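Local coordinates for CRISPR-associated protein, Cse1 family (Acidimicrobium ferrooxidans, PDB 4H3T) that probably serves as the large Cse1 subunit of a type I-E CRISPR Cascade complex, helping to recognise invading DNA, at residues A[173-181]-A[280-288]; A[419-427]-A[438-448]. The protein carries 1 engineered substitution. One frame throughout, in Å; residues are numbered along the deposited sequence.

Contact 1: A[173-181]-A[280-288]; sequences ASDKTGAKG and RVLICAGDE
Thr177 lays its CG2 methyl on the tip of Leu282, 3.6 Å from CD1, and its CB rests 3.5 Å from Ile283 O. Around this spot the loop 173-181 crosses the strand segment 280-288, the two chain directions standing 101° apart, and the contact works by packing and water, with no clear direct hydrogen bond between the segments. On the tightly packed side, Cys284 points away overall, yet its CB touches the loop, and with chi1 at -55° SG lies beside the strand backbone N, 3.8 Å from Ala179 CB. Ile283 meets the loop one residue earlier, its CG2 lying against the carboxylate of Asp175 at 3.9 Å from CG. That carboxylate is not left to the hydrocarbon, since Arg263 and Arg167 pair with its two oxygens. Asp175 also centres an inverse gamma turn, closed by a weak bond from Lys176 N to Ser174 O, and the Lys176 side chain that follows points away from the strand.

The looser side is stitched by water. One molecule lies 2.6 Å from Thr177 O, to which it probably donates, and accepts from Ala285 N (3.0 Å); a second joins Thr177 OG1 (2.7 Å) to Ile283 O, to which it donates. Thr177 thus divides its branches, CG2 lying opposite the backbone N to reach Leu282 while the hydroxyl, folded beside that N, takes the water. The first water joins two backbone groups that do not bond directly; the second ties a side-chain hydroxyl to a carbonyl. The arrangement is that of an irregular loop, following helix 157-170, draped across strand 275-289, whose antiparallel partner 263-272 supplies Arg263 to fix the loop's aspartate.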
loop_
_atom_site.group_PDB
_atom_site.type_symbol
_atom_site.label_atom_id
_atom_site.label_comp_id
_atom_site.label_asym_id
_atom_site.label_seq_id
_atom_site.Cartn_x
_atom_site.Cartn_y
_atom_site.Cartn_z
ATOM N N ALA A 173 -17.405 -6.669 0.064
ATOM C CA ALA A 173 -18.499 -7.600 -0.228
ATOM C C ALA A 173 -19.858 -6.950 -0.047
ATOM O O ALA A 173 -20.856 -7.575 -0.395
ATOM C CB ALA A 173 -18.393 -8.842 0.641
ATOM N N SER A 174 -19.920 -5.691 0.462
ATOM C CA SER A 174 -21.175 -4.907 0.546
ATOM C C SER A 174 -21.699 -4.517 -0.837
ATOM O O SER A 174 -22.855 -4.140 -0.928
ATOM C CB SER A 174 -20.967 -3.608 1.345
ATOM O OG SER A 174 -20.653 -3.939 2.686
ATOM N N ASP A 175 -20.900 -4.607 -1.907
ATOM C CA ASP A 175 -21.325 -4.151 -3.254
ATOM C C ASP A 175 -22.117 -5.275 -3.956
ATOM O O ASP A 175 -21.753 -5.696 -5.029
ATOM C CB ASP A 175 -20.071 -3.750 -4.068
ATOM C CG ASP A 175 -19.267 -2.626 -3.484
ATOM O OD1 ASP A 175 -19.833 -1.833 -2.682
ATOM O OD2 ASP A 175 -18.085 -2.482 -3.868
ATOM N N LYS A 176 -23.184 -5.745 -3.300
ATOM C CA LYS A 176 -23.986 -6.935 -3.609
ATOM C C LYS A 176 -25.295 -6.656 -4.331
ATOM O O LYS A 176 -25.920 -7.609 -4.790
ATOM C CB LYS A 176 -24.303 -7.704 -2.304
ATOM C CG LYS A 176 -25.299 -6.960 -1.364
ATOM C CD LYS A 176 -25.446 -7.595 -0.021
ATOM C CE LYS A 176 -26.337 -6.743 0.918
ATOM N NZ LYS A 176 -26.970 -7.580 1.944
ATOM N N THR A 177 -25.711 -5.390 -4.454
ATOM C CA THR A 177 -26.907 -4.958 -5.213
ATOM C C THR A 177 -26.948 -5.735 -6.521
ATOM O O THR A 177 -25.947 -5.731 -7.241
ATOM C CB THR A 177 -26.745 -3.412 -5.533
ATOM O OG1 THR A 177 -26.657 -2.668 -4.325
ATOM C CG2 THR A 177 -27.857 -2.847 -6.350
ATOM N N GLY A 178 -28.055 -6.400 -6.813
ATOM C CA GLY A 178 -28.155 -7.174 -8.029
ATOM C C GLY A 178 -28.385 -6.283 -9.235
ATOM O O GLY A 178 -29.196 -5.357 -9.184
ATOM N N ALA A 179 -27.777 -6.632 -10.361
ATOM C CA ALA A 179 -27.988 -5.920 -11.613
ATOM C C ALA A 179 -28.939 -6.713 -12.499
ATOM O O ALA A 179 -28.811 -7.946 -12.634
ATOM C CB ALA A 179 -26.670 -5.700 -12.335
ATOM N N LYS A 180 -29.831 -5.996 -13.179
ATOM C CA LYS A 180 -30.705 -6.617 -14.160
ATOM C C LYS A 180 -29.851 -7.168 -15.301
ATOM O O LYS A 180 -28.892 -6.509 -15.725
ATOM C CB LYS A 180 -31.688 -5.576 -14.693
ATOM C CG LYS A 180 -32.732 -6.129 -15.658
ATOM C CD LYS A 180 -33.631 -4.974 -16.153
ATOM C CE LYS A 180 -34.924 -5.467 -16.762
ATOM N NZ LYS A 180 -35.870 -4.350 -17.043
ATOM N N GLY A 181 -30.152 -8.378 -15.738
ATOM C CA GLY A 181 -29.389 -9.042 -16.795
ATOM C C GLY A 181 -28.224 -9.882 -16.284
ATOM O O GLY A 181 -27.522 -10.505 -17.084
ATOM N N ARG A 280 -26.376 10.432 -7.656
ATOM C CA ARG A 280 -26.755 9.036 -7.497
ATOM C C ARG A 280 -25.808 8.117 -8.263
ATOM O O ARG A 280 -25.205 8.530 -9.259
ATOM C CB ARG A 280 -28.212 8.815 -7.986
ATOM C CG ARG A 280 -29.301 9.562 -7.195
ATOM C CD ARG A 280 -30.708 9.260 -7.781
ATOM N NE ARG A 280 -30.750 9.530 -9.234
ATOM C CZ ARG A 280 -31.270 8.757 -10.193
ATOM N NH1 ARG A 280 -31.897 7.628 -9.885
ATOM N NH2 ARG A 280 -31.187 9.123 -11.473
ATOM N N VAL A 281 -25.755 6.836 -7.829
ATOM C CA VAL A 281 -24.868 5.827 -8.395
ATOM C C VAL A 281 -25.494 4.421 -8.189
ATOM O O VAL A 281 -26.233 4.201 -7.219
ATOM C CB VAL A 281 -23.427 5.897 -7.775
ATOM C CG1 VAL A 281 -23.432 5.498 -6.296
ATOM C CG2 VAL A 281 -22.466 5.004 -8.548
ATOM N N LEU A 282 -25.147 3.494 -9.071
ATOM C CA LEU A 282 -25.504 2.075 -8.961
ATOM C C LEU A 282 -24.179 1.300 -8.942
ATOM O O LEU A 282 -23.341 1.486 -9.830
ATOM C CB LEU A 282 -26.426 1.643 -10.105
ATOM C CG LEU A 282 -26.835 0.144 -10.176
ATOM C CD1 LEU A 282 -27.445 -0.376 -8.888
ATOM C CD2 LEU A 282 -27.827 -0.079 -11.280
ATOM N N ILE A 283 -23.957 0.479 -7.915
ATOM C CA ILE A 283 -22.683 -0.256 -7.732
ATOM C C ILE A 283 -23.005 -1.710 -7.516
ATOM O O ILE A 283 -23.634 -2.041 -6.517
ATOM C CB ILE A 283 -21.865 0.281 -6.538
ATOM C CG1 ILE A 283 -21.642 1.782 -6.645
ATOM C CG2 ILE A 283 -20.541 -0.426 -6.401
ATOM C CD1 ILE A 283 -21.007 2.357 -5.367
ATOM N N CYS A 284 -22.508 -2.553 -8.408
ATOM C CA CYS A 284 -22.780 -3.991 -8.492
ATOM C C CYS A 284 -21.498 -4.749 -8.615
ATOM O O CYS A 284 -20.438 -4.192 -8.920
ATOM C CB CYS A 284 -23.698 -4.285 -9.674
ATOM S SG CYS A 284 -25.246 -3.361 -9.655
ATOM N N ALA A 285 -21.610 -6.071 -8.460
ATOM C CA ALA A 285 -20.447 -6.949 -8.569
ATOM C C ALA A 285 -19.866 -6.996 -9.955
ATOM O O ALA A 285 -20.599 -6.981 -10.927
ATOM C CB ALA A 285 -20.850 -8.348 -8.154
ATOM N N GLY A 286 -18.553 -7.074 -10.053
ATOM C CA GLY A 286 -17.894 -7.216 -11.358
ATOM C C GLY A 286 -16.975 -8.425 -11.399
ATOM O O GLY A 286 -17.201 -9.458 -10.746
ATOM N N ASP A 287 -15.964 -8.336 -12.249
ATOM C CA ASP A 287 -15.113 -9.457 -12.508
ATOM C C ASP A 287 -14.135 -9.757 -11.392
ATOM O O ASP A 287 -13.591 -8.870 -10.762
ATOM C CB ASP A 287 -14.304 -9.248 -13.795
ATOM C CG ASP A 287 -15.113 -9.142 -15.066
ATOM O OD1 ASP A 287 -16.149 -9.851 -15.179
ATOM O OD2 ASP A 287 -14.734 -8.310 -15.951
ATOM N N GLU A 288 -13.854 -11.031 -11.191
ATOM C CA GLU A 288 -12.918 -11.461 -10.158
ATOM C C GLU A 288 -11.591 -11.832 -10.807
ATOM O O GLU A 288 -11.590 -12.462 -11.864
ATOM C CB GLU A 288 -13.472 -12.689 -9.425
ATOM C CG GLU A 288 -14.875 -12.516 -8.819
ATOM C CD GLU A 288 -15.030 -11.548 -7.666
ATOM O OE1 GLU A 288 -14.016 -10.915 -7.300
ATOM O OE2 GLU A 288 -16.152 -11.449 -7.102
HETATM O O HOH W 1 -24.111 -7.508 -7.723
HETATM O O HOH W 2 -24.094 -1.885 -4.094
#

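Contact 2: A[419-427]-A[438-448]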
loop_
_atom_site.group_PDB
_atom_site.type_symbol
_atom_site.label_atom_id
_atom_site.label_comp_id
_atom_site.label_asym_id
_atom_site.label_seq_id
_atom_site.Cartn_x
_atom_site.Cartn_y
_atom_site.Cartn_z
ATOM N N VAL A 419 10.471 -3.460 33.420
ATOM C CA VAL A 419 10.256 -2.196 34.115
ATOM C C VAL A 419 8.753 -1.876 34.090
ATOM O O VAL A 419 8.209 -1.402 35.093
ATOM C CB VAL A 419 11.133 -1.067 33.462
ATOM C CG1 VAL A 419 10.685 0.323 33.909
ATOM C CG2 VAL A 419 12.591 -1.307 33.786
ATOM N N ALA A 420 8.080 -2.092 32.943
ATOM C CA ALA A 420 6.636 -1.787 32.806
ATOM C C ALA A 420 5.803 -2.563 33.837
ATOM O O ALA A 420 4.831 -2.057 34.383
ATOM C CB ALA A 420 6.165 -2.147 31.415
ATOM N N GLU A 421 6.197 -3.777 34.096
ATOM C CA GLU A 421 5.443 -4.615 35.023
ATOM C C GLU A 421 5.790 -4.388 36.508
ATOM O O GLU A 421 5.166 -5.029 37.376
ATOM C CB GLU A 421 5.660 -6.083 34.660
ATOM C CG GLU A 421 7.000 -6.644 35.045
ATOM C CD GLU A 421 7.201 -8.045 34.523
ATOM O OE1 GLU A 421 6.346 -8.519 33.746
ATOM O OE2 GLU A 421 8.207 -8.676 34.912
ATOM N N ALA A 422 6.842 -3.578 36.810
ATOM C CA ALA A 422 7.297 -3.384 38.179
ATOM C C ALA A 422 6.176 -2.926 39.106
ATOM O O ALA A 422 6.111 -3.378 40.244
ATOM C CB ALA A 422 8.441 -2.362 38.230
ATOM N N ARG A 423 5.298 -2.065 38.644
ATOM C CA ARG A 423 4.192 -1.609 39.507
ATOM C C ARG A 423 3.206 -2.763 39.916
ATOM O O ARG A 423 2.457 -2.591 40.851
ATOM C CB ARG A 423 3.449 -0.436 38.855
ATOM C CG ARG A 423 2.409 -0.690 37.820
ATOM C CD ARG A 423 2.169 0.611 36.978
ATOM N NE ARG A 423 3.129 0.573 35.879
ATOM C CZ ARG A 423 2.915 0.863 34.603
ATOM N NH1 ARG A 423 3.869 0.664 33.712
ATOM N NH2 ARG A 423 1.740 1.366 34.204
ATOM N N TYR A 424 3.256 -3.906 39.262
ATOM C CA TYR A 424 2.354 -5.036 39.519
ATOM C C TYR A 424 3.090 -6.198 40.126
ATOM O O TYR A 424 2.509 -7.236 40.349
ATOM C CB TYR A 424 1.679 -5.504 38.188
ATOM C CG TYR A 424 0.969 -4.394 37.456
ATOM C CD1 TYR A 424 -0.045 -3.667 38.071
ATOM C CD2 TYR A 424 1.393 -3.981 36.204
ATOM C CE1 TYR A 424 -0.603 -2.551 37.464
ATOM C CE2 TYR A 424 0.818 -2.899 35.574
ATOM C CZ TYR A 424 -0.222 -2.217 36.186
ATOM O OH TYR A 424 -0.789 -1.143 35.570
ATOM N N LEU A 425 4.393 -6.079 40.303
ATOM C CA LEU A 425 5.157 -7.191 40.834
ATOM C C LEU A 425 4.910 -7.420 42.326
ATOM O O LEU A 425 4.703 -6.464 43.094
ATOM C CB LEU A 425 6.639 -6.900 40.617
ATOM C CG LEU A 425 7.542 -8.060 40.435
ATOM C CD1 LEU A 425 7.373 -8.658 39.080
ATOM C CD2 LEU A 425 9.027 -7.631 40.632
ATOM N N SER A 426 4.878 -8.717 42.690
ATOM C CA SER A 426 4.786 -9.267 44.057
ATOM C C SER A 426 6.137 -9.756 44.481
ATOM O O SER A 426 6.963 -10.047 43.627
ATOM C CB SER A 426 3.826 -10.487 44.101
ATOM O OG SER A 426 2.525 -9.942 44.107
ATOM N N TYR A 427 6.335 -9.903 45.806
ATOM C CA TYR A 427 7.448 -10.588 46.424
ATOM C C TYR A 427 6.777 -11.761 47.159
ATOM O O TYR A 427 6.201 -11.573 48.213
ATOM C CB TYR A 427 8.295 -9.716 47.342
ATOM C CG TYR A 427 9.504 -10.471 47.831
ATOM C CD1 TYR A 427 10.612 -10.643 47.014
ATOM C CD2 TYR A 427 9.539 -11.019 49.104
ATOM C CE1 TYR A 427 11.733 -11.310 47.458
ATOM C CE2 TYR A 427 10.654 -11.716 49.557
ATOM C CZ TYR A 427 11.756 -11.845 48.740
ATOM O OH TYR A 427 12.854 -12.525 49.184
ATOM N N HIS A 438 10.036 -12.828 42.839
ATOM C CA HIS A 438 9.732 -11.594 42.144
ATOM C C HIS A 438 8.916 -11.960 40.925
ATOM O O HIS A 438 9.480 -12.312 39.883
ATOM C CB HIS A 438 11.007 -10.864 41.739
ATOM C CG HIS A 438 11.805 -10.281 42.863
ATOM N ND1 HIS A 438 12.749 -11.033 43.532
ATOM C CD2 HIS A 438 11.824 -9.017 43.354
ATOM C CE1 HIS A 438 13.264 -10.238 44.463
ATOM N NE2 HIS A 438 12.754 -9.005 44.383
ATOM N N ARG A 439 7.590 -11.898 41.066
ATOM C CA ARG A 439 6.679 -12.355 40.038
ATOM C C ARG A 439 5.404 -11.496 39.997
ATOM O O ARG A 439 4.976 -10.921 41.003
ATOM C CB ARG A 439 6.329 -13.821 40.317
ATOM C CG ARG A 439 5.521 -14.009 41.600
ATOM C CD ARG A 439 5.346 -15.432 42.013
ATOM N NE ARG A 439 4.895 -16.315 40.931
ATOM C CZ ARG A 439 3.627 -16.590 40.621
ATOM N NH1 ARG A 439 2.627 -16.017 41.290
ATOM N NH2 ARG A 439 3.346 -17.432 39.637
ATOM N N VAL A 440 4.764 -11.495 38.843
ATOM C CA VAL A 440 3.462 -10.850 38.694
ATOM C C VAL A 440 2.433 -11.869 39.143
ATOM O O VAL A 440 2.394 -12.941 38.568
ATOM C CB VAL A 440 3.159 -10.387 37.246
ATOM C CG1 VAL A 440 1.742 -9.848 37.154
ATOM C CG2 VAL A 440 4.172 -9.361 36.776
ATOM N N PRO A 441 1.587 -11.593 40.102
ATOM C CA PRO A 441 0.562 -12.596 40.445
ATOM C C PRO A 441 -0.432 -12.808 39.297
ATOM O O PRO A 441 -0.640 -11.934 38.428
ATOM C CB PRO A 441 -0.111 -12.028 41.694
ATOM C CG PRO A 441 0.225 -10.625 41.748
ATOM C CD PRO A 441 1.411 -10.332 40.854
ATOM N N GLU A 442 -0.990 -14.005 39.253
ATOM C CA GLU A 442 -1.879 -14.432 38.168
ATOM C C GLU A 442 -3.079 -13.455 37.961
ATOM O O GLU A 442 -3.388 -13.151 36.813
ATOM C CB GLU A 442 -2.410 -15.878 38.439
ATOM C CG GLU A 442 -1.326 -16.947 38.274
ATOM C CD GLU A 442 -0.335 -17.216 39.410
ATOM O OE1 GLU A 442 -0.292 -16.472 40.427
ATOM O OE2 GLU A 442 0.440 -18.187 39.246
ATOM N N GLY A 443 -3.669 -12.934 39.054
ATOM C CA GLY A 443 -4.759 -11.962 38.976
ATOM C C GLY A 443 -4.405 -10.661 38.265
ATOM O O GLY A 443 -5.314 -9.998 37.774
ATOM N N LYS A 444 -3.091 -10.315 38.133
ATOM C CA LYS A 444 -2.619 -9.097 37.431
ATOM C C LYS A 444 -1.869 -9.396 36.155
ATOM O O LYS A 444 -1.370 -8.454 35.508
ATOM C CB LYS A 444 -1.702 -8.301 38.347
ATOM C CG LYS A 444 -2.437 -7.799 39.591
ATOM C CD LYS A 444 -1.515 -7.034 40.488
ATOM C CE LYS A 444 -2.076 -6.760 41.886
ATOM N NZ LYS A 444 -0.986 -6.365 42.829
ATOM N N ALA A 445 -1.848 -10.669 35.723
ATOM C CA ALA A 445 -1.083 -11.036 34.516
ATOM C C ALA A 445 -1.562 -10.300 33.276
ATOM O O ALA A 445 -0.735 -9.830 32.506
ATOM C CB ALA A 445 -1.151 -12.562 34.287
ATOM N N ALA A 446 -2.887 -10.271 33.006
ATOM C CA ALA A 446 -3.374 -9.629 31.783
ATOM C C ALA A 446 -3.079 -8.108 31.824
ATOM O O ALA A 446 -2.716 -7.536 30.827
ATOM C CB ALA A 446 -4.861 -9.938 31.562
ATOM N N LEU A 447 -3.250 -7.473 32.930
ATOM C CA LEU A 447 -2.926 -6.034 33.071
ATOM C C LEU A 447 -1.435 -5.758 32.872
ATOM O O LEU A 447 -1.044 -4.813 32.146
ATOM C CB LEU A 447 -3.362 -5.564 34.457
ATOM C CG LEU A 447 -3.021 -4.094 34.863
ATOM C CD1 LEU A 447 -3.543 -3.055 33.845
ATOM C CD2 LEU A 447 -3.598 -3.771 36.243
ATOM N N ALA A 448 -0.586 -6.536 33.514
ATOM C CA ALA A 448 0.887 -6.362 33.330
ATOM C C ALA A 448 1.270 -6.574 31.904
ATOM O O ALA A 448 2.101 -5.843 31.373
ATOM C CB ALA A 448 1.644 -7.332 34.252
HETATM O O HOH W 3 1.384 -7.422 42.842
#
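A single water gathers three groups from the two segments: it donates to Tyr424 O (2.7 Å), accepts from Lys444 NZ (2.6 Å), and bonds Ser426 OG at 3.0 Å. The extended Lys444 chain thus reaches across from the second segment, while Pro441 packs its CG against that serine hydroxyl, 3.4 Å from OG. Beside this water the backbones form a very short antiparallel pairing. Ser426 N gives a fairly straight bond to Arg439 O (2.8 Å, 163°), and Arg439 N returns one to Ser426 O; Tyr427 and His438 form the adjoining non-hydrogen-bonded pair. Their rings make a T-shaped contact, the tyrosine edge directed at the imidazole face with planes 75° apart. On the sheet face that carries Ser426 and Arg439, the arginine grips Glu442 end-on, NH1 and NH2 each taking one carboxylate oxygen, a salt bridge within the second segment.

Tyr424 carries the opposite end. With chi1 at -55°, CG lies opposite the carbonyl carbon and the ring is carried to Leu447. It is sandwiched, with Leu447 CG over one face in a CH-pi contact, 4.0 Å from the centroid, and the aliphatic part of Arg423 over the other. With a serine in its place, Leu447 is likely to lose its aromatic platform and the Arg423 chain to be freer to turn. Next along the chain, Leu425 CD1 meets Val440 CG2 at 4.0 Å.

Helix 511-532 receives Leu425, Tyr427 and His438, whereas Tyr424 continues onto Ala451; the strand pair thus lies against helix 511-532, while the 3-10 turn before it packs on helix 445-473, into which the second segment runs.

Both contacts show how folding ties together chain parts, over very different spans. Coming from the N terminus, the chain first meets the loop after helix 157-170; contact 1 closes when strand 275-289 arrives, enclosing 98 residues that include helix 210-217 and strand 263-272. The chain then runs through strands 359-370 and 375-387 and helix 397-415 before contact 2 opens. There only ten residues, with the short helix 434-437, separate the segments, so 419-427 and 438-448 form a local connection leading into helix 445-473. The two neither nest nor cross: they stand in series, about 53 Å apart between centres, one on the mixed sheet that contains strands 263-272 and 275-289, the other among the C-terminal helices.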